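Lipocalin AI-4 (Rhodnius prolixus, PDB 5H9N) binds cysteinyl leukotrienes such as leukotriene C4 inside a lipocalin barrel, probably scavenging these mediators at the bite site of a blood-feeding insect. Local coordinates at residues F26-T34 against C45-L54; V72-F81 against F91-E99. The protein carries 1 engineered substitution. All coordinates share one frame; numbering follows the deposited sequence.

Contact 1: residues F26-T34 against C45-L54. With LTX ((5~{S},6~{R},7~{E},9~{E},11~{Z},14~{Z})-6-[(2~{R})-2-[[(4~{S})-4-azanyl-5-oxidanyl-5-oxidanylidene-pentanoyl]amino]-3-( 2-hydroxy-2-oxoethylamino)-3-oxidanylidene-propyl]sulfanyl-5-oxidanyl-icosa-7,9,11,14-tetraenoic acid), chain B.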
loop_
_atom_site.group_PDB
_atom_site.type_symbol
_atom_site.label_atom_id
_atom_site.label_comp_id
_atom_site.label_asym_id
_atom_site.label_seq_id
_atom_site.Cartn_x
_atom_site.Cartn_y
_atom_site.Cartn_z
ATOM N N PHE A 26 7.657 -10.319 -0.015
ATOM C CA PHE A 26 6.952 -9.118 -0.431
ATOM C C PHE A 26 7.875 -7.898 -0.493
ATOM O O PHE A 26 7.841 -7.133 -1.458
ATOM C CB PHE A 26 5.777 -8.807 0.495
ATOM C CG PHE A 26 5.084 -7.532 0.122
ATOM C CD1 PHE A 26 4.238 -7.497 -0.976
ATOM C CD2 PHE A 26 5.316 -6.349 0.820
ATOM C CE1 PHE A 26 3.634 -6.326 -1.361
ATOM C CE2 PHE A 26 4.704 -5.170 0.437
ATOM C CZ PHE A 26 3.861 -5.164 -0.650
ATOM N N PHE A 27 8.678 -7.705 0.545
ATOM C CA PHE A 27 9.532 -6.524 0.630
ATOM C C PHE A 27 10.857 -6.744 -0.083
ATOM O O PHE A 27 11.934 -6.599 0.502
ATOM C CB PHE A 27 9.758 -6.133 2.094
ATOM C CG PHE A 27 8.516 -5.641 2.784
ATOM C CD1 PHE A 27 7.997 -4.387 2.498
ATOM C CD2 PHE A 27 7.859 -6.434 3.713
ATOM C CE1 PHE A 27 6.856 -3.932 3.131
ATOM C CE2 PHE A 27 6.719 -5.986 4.352
ATOM C CZ PHE A 27 6.212 -4.735 4.063
ATOM N N THR A 28 10.768 -7.124 -1.351
ATOM C CA THR A 28 11.934 -7.262 -2.208
ATOM C C THR A 28 11.539 -6.803 -3.604
ATOM O O THR A 28 10.380 -6.946 -3.997
ATOM C CB THR A 28 12.461 -8.710 -2.231
ATOM O OG1 THR A 28 13.722 -8.751 -2.907
ATOM C CG2 THR A 28 11.481 -9.637 -2.932
ATOM N N GLY A 29 12.484 -6.218 -4.328
ATOM C CA GLY A 29 12.221 -5.753 -5.681
ATOM C C GLY A 29 11.395 -4.480 -5.766
ATOM O O GLY A 29 11.266 -3.735 -4.796
ATOM N N ASP A 30 10.853 -4.228 -6.954
ATOM C CA ASP A 30 10.036 -3.051 -7.248
ATOM C C ASP A 30 8.573 -3.421 -7.355
ATOM O O ASP A 30 8.235 -4.492 -7.868
ATOM C CB ASP A 30 10.463 -2.406 -8.565
ATOM C CG ASP A 30 11.845 -1.802 -8.508
ATOM O OD1 ASP A 30 12.299 -1.469 -7.402
ATOM O OD2 ASP A 30 12.471 -1.646 -9.579
ATOM N N TRP A 31 7.719 -2.511 -6.908
ATOM C CA TRP A 31 6.277 -2.653 -7.058
ATOM C C TRP A 31 5.719 -1.371 -7.694
ATOM O O TRP A 31 5.963 -0.286 -7.165
ATOM C CB TRP A 31 5.604 -2.861 -5.709
ATOM C CG TRP A 31 5.740 -4.218 -5.074
ATOM C CD1 TRP A 31 6.529 -4.552 -4.013
ATOM C CD2 TRP A 31 5.031 -5.406 -5.440
ATOM N NE1 TRP A 31 6.354 -5.880 -3.689
ATOM C CE2 TRP A 31 5.437 -6.424 -4.552
ATOM C CE3 TRP A 31 4.083 -5.701 -6.431
ATOM C CZ2 TRP A 31 4.936 -7.724 -4.635
ATOM C CZ3 TRP A 31 3.590 -6.982 -6.508
ATOM C CH2 TRP A 31 4.001 -7.976 -5.609
ATOM N N TYR A 32 4.940 -1.484 -8.772
ATOM C CA TYR A 32 4.283 -0.332 -9.393
ATOM C C TYR A 32 2.872 -0.216 -8.865
ATOM O O TYR A 32 2.135 -1.201 -8.838
ATOM C CB TYR A 32 4.263 -0.472 -10.921
ATOM C CG TYR A 32 5.636 -0.483 -11.531
ATOM C CD1 TYR A 32 6.365 -1.663 -11.606
ATOM C CD2 TYR A 32 6.220 0.687 -12.009
ATOM C CE1 TYR A 32 7.639 -1.685 -12.145
ATOM C CE2 TYR A 32 7.494 0.674 -12.557
ATOM C CZ TYR A 32 8.190 -0.515 -12.615
ATOM O OH TYR A 32 9.459 -0.558 -13.149
ATOM N N LEU A 33 2.481 0.992 -8.464
ATOM C CA LEU A 33 1.128 1.232 -8.002
ATOM C C LEU A 33 0.245 1.482 -9.227
ATOM O O LEU A 33 0.235 2.585 -9.784
ATOM C CB LEU A 33 1.112 2.419 -7.028
ATOM C CG LEU A 33 -0.253 2.857 -6.492
ATOM C CD1 LEU A 33 -1.068 1.673 -6.015
ATOM C CD2 LEU A 33 -0.087 3.890 -5.369
ATOM N N THR A 34 -0.466 0.467 -9.691
ATOM C CA THR A 34 -1.166 0.593 -10.968
ATOM C C THR A 34 -2.641 0.984 -10.847
ATOM O O THR A 34 -3.195 1.537 -11.779
ATOM C CB THR A 34 -1.057 -0.711 -11.784
ATOM O OG1 THR A 34 -1.610 -1.808 -11.044
ATOM C CG2 THR A 34 0.377 -1.043 -12.100
ATOM N N CYS A 45 2.541 7.355 -12.175
ATOM C CA CYS A 45 3.063 6.009 -11.997
ATOM C C CYS A 45 4.124 5.997 -10.913
ATOM O O CYS A 45 5.291 6.347 -11.151
ATOM C CB CYS A 45 3.640 5.461 -13.301
ATOM S SG CYS A 45 4.091 3.736 -13.141
ATOM N N GLU A 46 3.715 5.592 -9.723
ATOM C CA GLU A 46 4.634 5.465 -8.600
ATOM C C GLU A 46 5.283 4.094 -8.579
ATOM O O GLU A 46 4.590 3.075 -8.539
ATOM C CB GLU A 46 3.901 5.708 -7.277
ATOM C CG GLU A 46 3.398 7.124 -7.107
ATOM C CD GLU A 46 2.815 7.393 -5.727
ATOM O OE1 GLU A 46 2.444 6.438 -5.013
ATOM O OE2 GLU A 46 2.733 8.585 -5.376
ATOM N N LYS A 47 6.609 4.087 -8.618
ATOM C CA LYS A 47 7.411 2.878 -8.479
ATOM C C LYS A 47 7.955 2.825 -7.064
ATOM O O LYS A 47 8.743 3.687 -6.668
ATOM C CB LYS A 47 8.562 2.853 -9.485
ATOM C CG LYS A 47 9.410 1.587 -9.384
ATOM C CD LYS A 47 10.563 1.586 -10.384
ATOM C CE LYS A 47 11.616 2.623 -10.018
ATOM N NZ LYS A 47 12.846 2.483 -10.847
ATOM N N TYR A 48 7.527 1.823 -6.302
ATOM C CA TYR A 48 7.981 1.616 -4.930
ATOM C C TYR A 48 9.179 0.678 -4.939
ATOM O O TYR A 48 9.070 -0.490 -5.325
ATOM C CB TYR A 48 6.844 1.062 -4.064
ATOM C CG TYR A 48 5.799 2.091 -3.731
ATOM C CD1 TYR A 48 4.952 2.589 -4.713
ATOM C CD2 TYR A 48 5.666 2.586 -2.434
ATOM C CE1 TYR A 48 3.986 3.553 -4.406
ATOM C CE2 TYR A 48 4.713 3.538 -2.125
ATOM C CZ TYR A 48 3.885 4.027 -3.111
ATOM O OH TYR A 48 2.944 4.973 -2.792
ATOM N N GLN A 49 10.320 1.202 -4.509
ATOM C CA GLN A 49 11.559 0.449 -4.449
ATOM C C GLN A 49 11.757 -0.035 -3.032
ATOM O O GLN A 49 11.685 0.761 -2.098
ATOM C CB GLN A 49 12.716 1.325 -4.892
ATOM C CG GLN A 49 12.533 1.841 -6.306
ATOM C CD GLN A 49 13.604 2.813 -6.733
ATOM O OE1 GLN A 49 13.315 3.933 -7.151
ATOM N NE2 GLN A 49 14.849 2.389 -6.637
ATOM N N THR A 50 12.009 -1.328 -2.864
ATOM C CA THR A 50 12.186 -1.884 -1.527
ATOM C C THR A 50 13.637 -2.234 -1.257
ATOM O O THR A 50 14.398 -2.554 -2.175
ATOM C CB THR A 50 11.343 -3.162 -1.294
ATOM O OG1 THR A 50 11.851 -4.227 -2.106
ATOM C CG2 THR A 50 9.856 -2.928 -1.586
ATOM N N GLY A 51 14.003 -2.192 0.019
ATOM C CA GLY A 51 15.316 -2.628 0.463
ATOM C C GLY A 51 15.185 -3.382 1.770
ATOM O O GLY A 51 14.070 -3.595 2.259
ATOM N N SER A 52 16.316 -3.777 2.340
ATOM C CA SER A 52 16.329 -4.506 3.605
ATOM C C SER A 52 15.691 -3.716 4.728
ATOM O O SER A 52 15.635 -2.485 4.672
ATOM C CB SER A 52 17.757 -4.843 4.023
ATOM O OG SER A 52 18.471 -5.487 2.993
ATOM N N ASN A 53 15.233 -4.436 5.746
ATOM C CA ASN A 53 14.737 -3.836 6.972
ATOM C C ASN A 53 13.606 -2.857 6.747
ATOM O O ASN A 53 13.554 -1.802 7.387
ATOM C CB ASN A 53 15.880 -3.144 7.717
ATOM C CG ASN A 53 16.984 -4.103 8.090
ATOM O OD1 ASN A 53 16.723 -5.237 8.492
ATOM N ND2 ASN A 53 18.229 -3.659 7.948
ATOM N N LEU A 54 12.713 -3.219 5.832
ATOM C CA LEU A 54 11.480 -2.471 5.604
ATOM C C LEU A 54 11.737 -1.028 5.199
ATOM O O LEU A 54 10.991 -0.124 5.576
ATOM C CB LEU A 54 10.601 -2.512 6.859
ATOM C CG LEU A 54 10.286 -3.911 7.390
ATOM C CD1 LEU A 54 9.573 -3.843 8.746
ATOM C CD2 LEU A 54 9.481 -4.708 6.375
HETATM O O2 LTX B . -3.637 5.962 0.978
HETATM C C1 LTX B . -4.121 6.673 0.066
HETATM O O1 LTX B . -3.898 6.458 -1.150
HETATM C C2 LTX B . -5.022 7.823 0.452
HETATM C C3 LTX B . -4.280 9.139 0.246
HETATM C C4 LTX B . -2.864 9.053 0.811
HETATM C C5 LTX B . -2.214 10.429 0.856
HETATM O O3 LTX B . -1.902 10.880 -0.470
HETATM C C6 LTX B . -0.947 10.431 1.705
HETATM C C7 LTX B . 0.125 9.531 1.103
HETATM C C8 LTX B . 0.567 8.421 1.718
HETATM C C9 LTX B . 1.621 7.601 1.099
HETATM C C10 LTX B . 2.279 6.620 1.734
HETATM C C11 LTX B . 3.326 5.866 1.038
HETATM C C12 LTX B . 4.046 4.847 1.525
HETATM C C13 LTX B . 3.912 4.266 2.922
HETATM C C14 LTX B . 2.732 3.321 3.026
HETATM C C15 LTX B . 2.729 2.083 2.544
HETATM C C16 LTX B . 3.928 1.484 1.847
HETATM C C17 LTX B . 3.468 0.553 0.730
HETATM C C18 LTX B . 4.662 -0.211 0.171
HETATM C C19 LTX B . 4.326 -0.923 -1.131
HETATM C C20 LTX B . 5.522 -1.703 -1.643
HETATM O O32 LTX B . 4.088 11.749 -2.164
HETATM C C21 LTX B . 3.352 11.780 -1.160
HETATM O O31 LTX B . 2.318 11.090 -1.042
HETATM C CA3 LTX B . 3.731 12.706 -0.034
HETATM N N3 LTX B . 2.788 12.574 1.066
HETATM C C22 LTX B . 2.694 13.450 2.062
HETATM O O33 LTX B . 3.406 14.438 2.105
HETATM C CA2 LTX B . 1.692 13.218 3.158
HETATM C CB2 LTX B . 0.900 11.924 2.974
HETATM S SG2 LTX B . -0.412 12.121 1.815
HETATM N N2 LTX B . 0.823 14.366 3.301
HETATM C CD1 LTX B . 0.597 14.924 4.482
HETATM O OE1 LTX B . 0.775 14.342 5.542
HETATM C CG1 LTX B . 0.086 16.344 4.414
HETATM C CB1 LTX B . -0.458 16.804 5.757
HETATM C CA1 LTX B . -1.401 17.987 5.552
HETATM N N1 LTX B . -2.379 17.658 4.495
HETATM C C23 LTX B . -0.637 19.212 5.149
HETATM O O11 LTX B . -0.952 19.786 4.082
HETATM O O12 LTX B . 0.279 19.615 5.897
HETATM O O HOH W 1 14.665 -5.343 -3.052
HETATM O O HOH W 2 0.916 5.174 -9.420
#

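Contact 2: residues V72-F81 against F91-E99. With LTX ((5~{S},6~{R},7~{E},9~{E},11~{Z},14~{Z})-6-[(2~{R})-2-[[(4~{S})-4-azanyl-5-oxidanyl-5-oxidanylidene-pentanoyl]amino]-3-( 2-hydroxy-2-oxoethylamino)-3-oxidanylidene-propyl]sulfanyl-5-oxidanyl-icosa-7,9,11,14-tetraenoic acid), chain B.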
loop_
_atom_site.group_PDB
_atom_site.type_symbol
_atom_site.label_atom_id
_atom_site.label_comp_id
_atom_site.label_asym_id
_atom_site.label_seq_id
_atom_site.Cartn_x
_atom_site.Cartn_y
_atom_site.Cartn_z
ATOM N N VAL A 72 3.357 -3.245 13.484
ATOM C CA VAL A 72 2.477 -2.657 14.478
ATOM C C VAL A 72 2.103 -3.753 15.462
ATOM O O VAL A 72 1.440 -4.732 15.089
ATOM C CB VAL A 72 1.215 -2.059 13.842
ATOM C CG1 VAL A 72 0.316 -1.476 14.897
ATOM C CG2 VAL A 72 1.587 -0.989 12.818
ATOM N N SER A 73 2.541 -3.594 16.703
ATOM C CA SER A 73 2.398 -4.624 17.719
ATOM C C SER A 73 0.970 -5.161 17.897
ATOM O O SER A 73 0.762 -6.365 18.051
ATOM C CB SER A 73 2.914 -4.076 19.051
ATOM O OG SER A 73 2.741 -5.023 20.089
ATOM N N GLY A 74 -0.012 -4.272 17.869
ATOM C CA GLY A 74 -1.371 -4.649 18.218
ATOM C C GLY A 74 -2.251 -5.095 17.070
ATOM O O GLY A 74 -3.364 -5.538 17.310
ATOM N N ASN A 75 -1.767 -4.965 15.834
ATOM C CA ASN A 75 -2.571 -5.263 14.646
ATOM C C ASN A 75 -1.818 -6.163 13.688
ATOM O O ASN A 75 -0.957 -5.704 12.921
ATOM C CB ASN A 75 -2.982 -3.983 13.898
ATOM C CG ASN A 75 -3.812 -3.044 14.747
ATOM O OD1 ASN A 75 -3.312 -2.024 15.237
ATOM N ND2 ASN A 75 -5.091 -3.373 14.929
ATOM N N GLN A 76 -2.128 -7.451 13.750
ATOM C CA GLN A 76 -1.472 -8.446 12.916
ATOM C C GLN A 76 -1.546 -8.089 11.439
ATOM O O GLN A 76 -2.614 -7.754 10.923
ATOM C CB GLN A 76 -2.108 -9.808 13.168
ATOM C CG GLN A 76 -1.414 -10.971 12.514
ATOM C CD GLN A 76 -2.108 -12.279 12.825
ATOM O OE1 GLN A 76 -1.920 -12.852 13.899
ATOM N NE2 GLN A 76 -2.932 -12.752 11.896
ATOM N N GLY A 77 -0.392 -8.129 10.779
ATOM C CA GLY A 77 -0.317 -7.838 9.358
ATOM C C GLY A 77 -0.013 -6.394 9.028
ATOM O O GLY A 77 0.352 -6.087 7.890
ATOM N N PHE A 78 -0.150 -5.508 10.001
ATOM C CA PHE A 78 0.054 -4.083 9.734
ATOM C C PHE A 78 1.484 -3.624 9.968
ATOM O O PHE A 78 2.203 -4.112 10.858
ATOM C CB PHE A 78 -0.900 -3.232 10.577
ATOM C CG PHE A 78 -2.239 -3.022 9.925
ATOM C CD1 PHE A 78 -3.249 -3.949 10.083
ATOM C CD2 PHE A 78 -2.480 -1.902 9.132
ATOM C CE1 PHE A 78 -4.485 -3.757 9.464
ATOM C CE2 PHE A 78 -3.689 -1.723 8.520
ATOM C CZ PHE A 78 -4.694 -2.636 8.690
ATOM N N TYR A 79 1.861 -2.649 9.147
ATOM C CA TYR A 79 3.148 -1.982 9.207
ATOM C C TYR A 79 2.930 -0.492 9.353
ATOM O O TYR A 79 1.975 0.059 8.799
ATOM C CB TYR A 79 3.964 -2.274 7.944
ATOM C CG TYR A 79 4.394 -3.713 7.860
ATOM C CD1 TYR A 79 3.532 -4.682 7.370
ATOM C CD2 TYR A 79 5.638 -4.114 8.325
ATOM C CE1 TYR A 79 3.909 -6.006 7.321
ATOM C CE2 TYR A 79 6.027 -5.430 8.273
ATOM C CZ TYR A 79 5.168 -6.369 7.767
ATOM O OH TYR A 79 5.550 -7.688 7.726
ATOM N N SER A 80 3.826 0.162 10.084
ATOM C CA SER A 80 3.874 1.613 10.187
ATOM C C SER A 80 5.101 2.101 9.441
ATOM O O SER A 80 6.208 1.611 9.680
ATOM C CB SER A 80 3.933 2.053 11.648
ATOM O OG SER A 80 4.141 3.446 11.769
ATOM N N PHE A 81 4.909 3.057 8.543
ATOM C CA PHE A 81 6.015 3.652 7.807
ATOM C C PHE A 81 6.175 5.109 8.171
ATOM O O PHE A 81 5.220 5.893 8.086
ATOM C CB PHE A 81 5.800 3.488 6.303
ATOM C CG PHE A 81 6.081 2.105 5.818
ATOM C CD1 PHE A 81 7.357 1.741 5.448
ATOM C CD2 PHE A 81 5.080 1.143 5.784
ATOM C CE1 PHE A 81 7.638 0.447 5.028
ATOM C CE2 PHE A 81 5.358 -0.152 5.345
ATOM C CZ PHE A 81 6.641 -0.496 4.983
ATOM N N PHE A 91 5.613 12.276 7.386
ATOM C CA PHE A 91 4.318 11.728 7.738
ATOM C C PHE A 91 4.454 10.266 8.132
ATOM O O PHE A 91 5.484 9.637 7.890
ATOM C CB PHE A 91 3.324 11.897 6.578
ATOM C CG PHE A 91 3.714 11.166 5.313
ATOM C CD1 PHE A 91 4.554 11.754 4.381
ATOM C CD2 PHE A 91 3.208 9.905 5.045
ATOM C CE1 PHE A 91 4.892 11.090 3.216
ATOM C CE2 PHE A 91 3.546 9.236 3.889
ATOM C CZ PHE A 91 4.392 9.831 2.969
ATOM N N THR A 92 3.403 9.737 8.745
ATOM C CA THR A 92 3.350 8.333 9.133
ATOM C C THR A 92 2.179 7.694 8.416
ATOM O O THR A 92 1.076 8.239 8.419
ATOM C CB THR A 92 3.184 8.166 10.644
ATOM O OG1 THR A 92 4.197 8.917 11.317
ATOM C CG2 THR A 92 3.279 6.694 11.053
ATOM N N SER A 93 2.428 6.563 7.768
ATOM C CA SER A 93 1.412 5.844 7.007
ATOM C C SER A 93 1.368 4.378 7.429
ATOM O O SER A 93 2.410 3.790 7.715
ATOM C CB SER A 93 1.712 5.955 5.519
ATOM O OG SER A 93 0.750 5.269 4.741
ATOM N N TYR A 94 0.177 3.794 7.470
ATOM C CA TYR A 94 -0.008 2.402 7.895
ATOM C C TYR A 94 -0.503 1.565 6.736
ATOM O O TYR A 94 -1.273 2.045 5.901
ATOM C CB TYR A 94 -0.998 2.318 9.065
ATOM C CG TYR A 94 -0.527 3.095 10.268
ATOM C CD1 TYR A 94 -0.671 4.483 10.326
ATOM C CD2 TYR A 94 0.104 2.458 11.325
ATOM C CE1 TYR A 94 -0.205 5.207 11.410
ATOM C CE2 TYR A 94 0.557 3.172 12.413
ATOM C CZ TYR A 94 0.398 4.544 12.445
ATOM O OH TYR A 94 0.851 5.257 13.527
ATOM N N MET A 95 -0.096 0.306 6.688
ATOM C CA MET A 95 -0.530 -0.559 5.612
ATOM C C MET A 95 -0.572 -2.017 6.020
ATOM O O MET A 95 0.128 -2.443 6.942
ATOM C CB MET A 95 0.390 -0.379 4.409
ATOM C CG MET A 95 1.832 -0.673 4.754
ATOM S SD MET A 95 2.640 -1.610 3.490
ATOM C CE MET A 95 1.545 -2.941 3.774
ATOM N N ALA A 96 -1.379 -2.790 5.302
ATOM C CA ALA A 96 -1.388 -4.240 5.441
ATOM C C ALA A 96 -1.516 -4.842 4.055
ATOM O O ALA A 96 -2.223 -4.291 3.203
ATOM C CB ALA A 96 -2.534 -4.692 6.326
ATOM N N VAL A 97 -0.845 -5.962 3.816
ATOM C CA VAL A 97 -0.988 -6.686 2.556
ATOM C C VAL A 97 -2.190 -7.621 2.676
ATOM O O VAL A 97 -2.171 -8.593 3.429
ATOM C CB VAL A 97 0.278 -7.478 2.206
ATOM C CG1 VAL A 97 0.094 -8.213 0.884
ATOM C CG2 VAL A 97 1.467 -6.543 2.124
ATOM N N VAL A 98 -3.252 -7.323 1.946
ATOM C CA VAL A 98 -4.472 -8.103 2.014
ATOM C C VAL A 98 -4.317 -9.439 1.297
ATOM O O VAL A 98 -4.707 -10.476 1.821
ATOM C CB VAL A 98 -5.652 -7.303 1.426
ATOM C CG1 VAL A 98 -6.925 -8.117 1.470
ATOM C CG2 VAL A 98 -5.824 -5.983 2.188
ATOM N N GLU A 99 -3.742 -9.404 0.103
ATOM C CA GLU A 99 -3.553 -10.602 -0.705
ATOM C C GLU A 99 -2.396 -10.359 -1.651
ATOM O O GLU A 99 -2.323 -9.279 -2.239
ATOM C CB GLU A 99 -4.815 -10.926 -1.510
ATOM C CG GLU A 99 -5.944 -11.582 -0.759
ATOM C CD GLU A 99 -5.862 -13.090 -0.806
ATOM O OE1 GLU A 99 -6.608 -13.698 -1.603
ATOM O OE2 GLU A 99 -5.047 -13.664 -0.057
HETATM O O2 LTX B . -3.637 5.962 0.978
HETATM C C1 LTX B . -4.121 6.673 0.066
HETATM O O1 LTX B . -3.898 6.458 -1.150
HETATM C C2 LTX B . -5.022 7.823 0.452
HETATM C C3 LTX B . -4.280 9.139 0.246
HETATM C C4 LTX B . -2.864 9.053 0.811
HETATM C C5 LTX B . -2.214 10.429 0.856
HETATM O O3 LTX B . -1.902 10.880 -0.470
HETATM C C6 LTX B . -0.947 10.431 1.705
HETATM C C7 LTX B . 0.125 9.531 1.103
HETATM C C8 LTX B . 0.567 8.421 1.718
HETATM C C9 LTX B . 1.621 7.601 1.099
HETATM C C10 LTX B . 2.279 6.620 1.734
HETATM C C11 LTX B . 3.326 5.866 1.038
HETATM C C12 LTX B . 4.046 4.847 1.525
HETATM C C13 LTX B . 3.912 4.266 2.922
HETATM C C14 LTX B . 2.732 3.321 3.026
HETATM C C15 LTX B . 2.729 2.083 2.544
HETATM C C16 LTX B . 3.928 1.484 1.847
HETATM C C17 LTX B . 3.468 0.553 0.730
HETATM C C18 LTX B . 4.662 -0.211 0.171
HETATM C C19 LTX B . 4.326 -0.923 -1.131
HETATM C C20 LTX B . 5.522 -1.703 -1.643
HETATM O O32 LTX B . 4.088 11.749 -2.164
HETATM C C21 LTX B . 3.352 11.780 -1.160
HETATM O O31 LTX B . 2.318 11.090 -1.042
HETATM C CA3 LTX B . 3.731 12.706 -0.034
HETATM N N3 LTX B . 2.788 12.574 1.066
HETATM C C22 LTX B . 2.694 13.450 2.062
HETATM O O33 LTX B . 3.406 14.438 2.105
HETATM C CA2 LTX B . 1.692 13.218 3.158
HETATM C CB2 LTX B . 0.900 11.924 2.974
HETATM S SG2 LTX B . -0.412 12.121 1.815
HETATM N N2 LTX B . 0.823 14.366 3.301
HETATM C CD1 LTX B . 0.597 14.924 4.482
HETATM O OE1 LTX B . 0.775 14.342 5.542
HETATM C CG1 LTX B . 0.086 16.344 4.414
HETATM C CB1 LTX B . -0.458 16.804 5.757
HETATM C CA1 LTX B . -1.401 17.987 5.552
HETATM N N1 LTX B . -2.379 17.658 4.495
HETATM C C23 LTX B . -0.637 19.212 5.149
HETATM O O11 LTX B . -0.952 19.786 4.082
HETATM O O12 LTX B . 0.279 19.615 5.897
HETATM O O HOH W 3 0.982 -7.262 5.611
HETATM O O HOH W 4 3.295 4.362 14.227
#

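Contact 1: residues F26-T34 against C45-L54
Phe27 and Leu54 meet where the pairing of the two strands gives way to loops: the methyl CD2 of Leu54 lies over one face of the Phe27 ring, 3.7 Å from its centroid, in a CH-pi contact, while Phe26 CD2 sits over the opposite face. Phe26 in turn packs against the face of Trp31, whose indole NE1 donates a straight, in-plane hydrogen bond to Phe26 O (3.0 Å, 173°), fixing the rotation of the indole. Beside Trp31, Tyr48 stands in a hydrogen-bonded antiparallel pair, and Leu33 runs alongside its ring, CB to Tyr48 CE1. This inner face carries the ligand: the terminal methyl C20 of leukotriene C4 lies 3.8 Å from Trp31 CD1 and close to Phe26 CZ and Tyr48 CB, whereas C12 of the chain meets the edge of the Tyr48 ring in its plane. At the far end of that ring, Tyr48 OH donates to Glu46 OE1 (2.7 Å) on the syn side, 32° out of the carboxylate plane.

Asp30, Tyr32, Lys47 and Gln49 lie on the other face. The trans first torsion of Lys47 (chi1 -179°) runs its chain alongside Tyr32, bringing CG over the ring face as a CH-pi contact; Cys45 SG, disulfide-bonded to Cys155, meets the ring edge. At the polar end of the strand pairing, Thr50 grips Gly29 O twice, through OG1 (2.8 Å, on a lone pair) and more loosely through N (3.2 Å); a water joins Gly29 N to Thr50 O. The chemistry implies that the lipid tail is held by van der Waals contact alone at this mostly apolar wall, where the buried Tyr48 hydroxyl and Glu46 carboxylate bond each other and Arg110, to Tyr48 OH, and Arg44, to Glu46 OE2, complete their partners.

Contact 2: residues V72-F81 against F91-E99
A buried antiparallel hairpin contact, this pairing of 72-81 with 91-99 forms part of the lipocalin barrel wall, with Tyr79, Phe81, Ser93 and Met95 on its inner face. Two hydrogen-bonded pairs, Tyr79 with Met95 and Phe81 with Ser93, set the register; Phe81 N to Ser93 O is the shortest of their four bonds at 2.7 Å. Inside, Met95 has CG between its backbone N and carbonyl carbon (chi1 58°) and bends further along, which carries SD to 3.6 Å from Phe81 CE2, an oblique Met-aromatic contact. The same sulfur lies 3.6 Å from C17 of leukotriene C4, and Ser93 OG approaches C14 (3.3 Å). Phe91 spreads one ring face under the cysteinyl part of the ligand, with CB2 above its centre.

On the outer face, Ala96 CB makes a CH-pi contact over the Phe78 ring, almost exactly on its normal and 3.6 Å from the centroid. Tyr94 lies against Ser80 CB, and a water links Tyr94 OH to Ser80 OG. Strand 90-100 continues the sheet into strand 105-112, where Tyr109 packs on Phe78 and Leu108 on Met95, while strand 63-71 flanks the hairpin through Thr71 and Cys67.

How the contacts relate
From the N terminus, the chain leaves helix 23-26, enters strand 30-36 and returns along strand 46-51, so contact 1 closes the first hairpin of the sheet. Strands 55-60 and 63-71 follow before contact 2 closes another, between strands 78-85 and 90-100. The two neither nest nor cross; they come in series, their centres 15 Å apart. They nevertheless touch, because Phe26 and Phe27, at the end of the helix and just before strand 30-36, reach across: Phe27 packs edge-to-face with Tyr79 and also meets Phe81, and Phe26 CE2 reaches Val97 CG2 at 3.9 Å. Both walls contact the same leukotriene, a worked example of one ligand site assembled from separate hairpins.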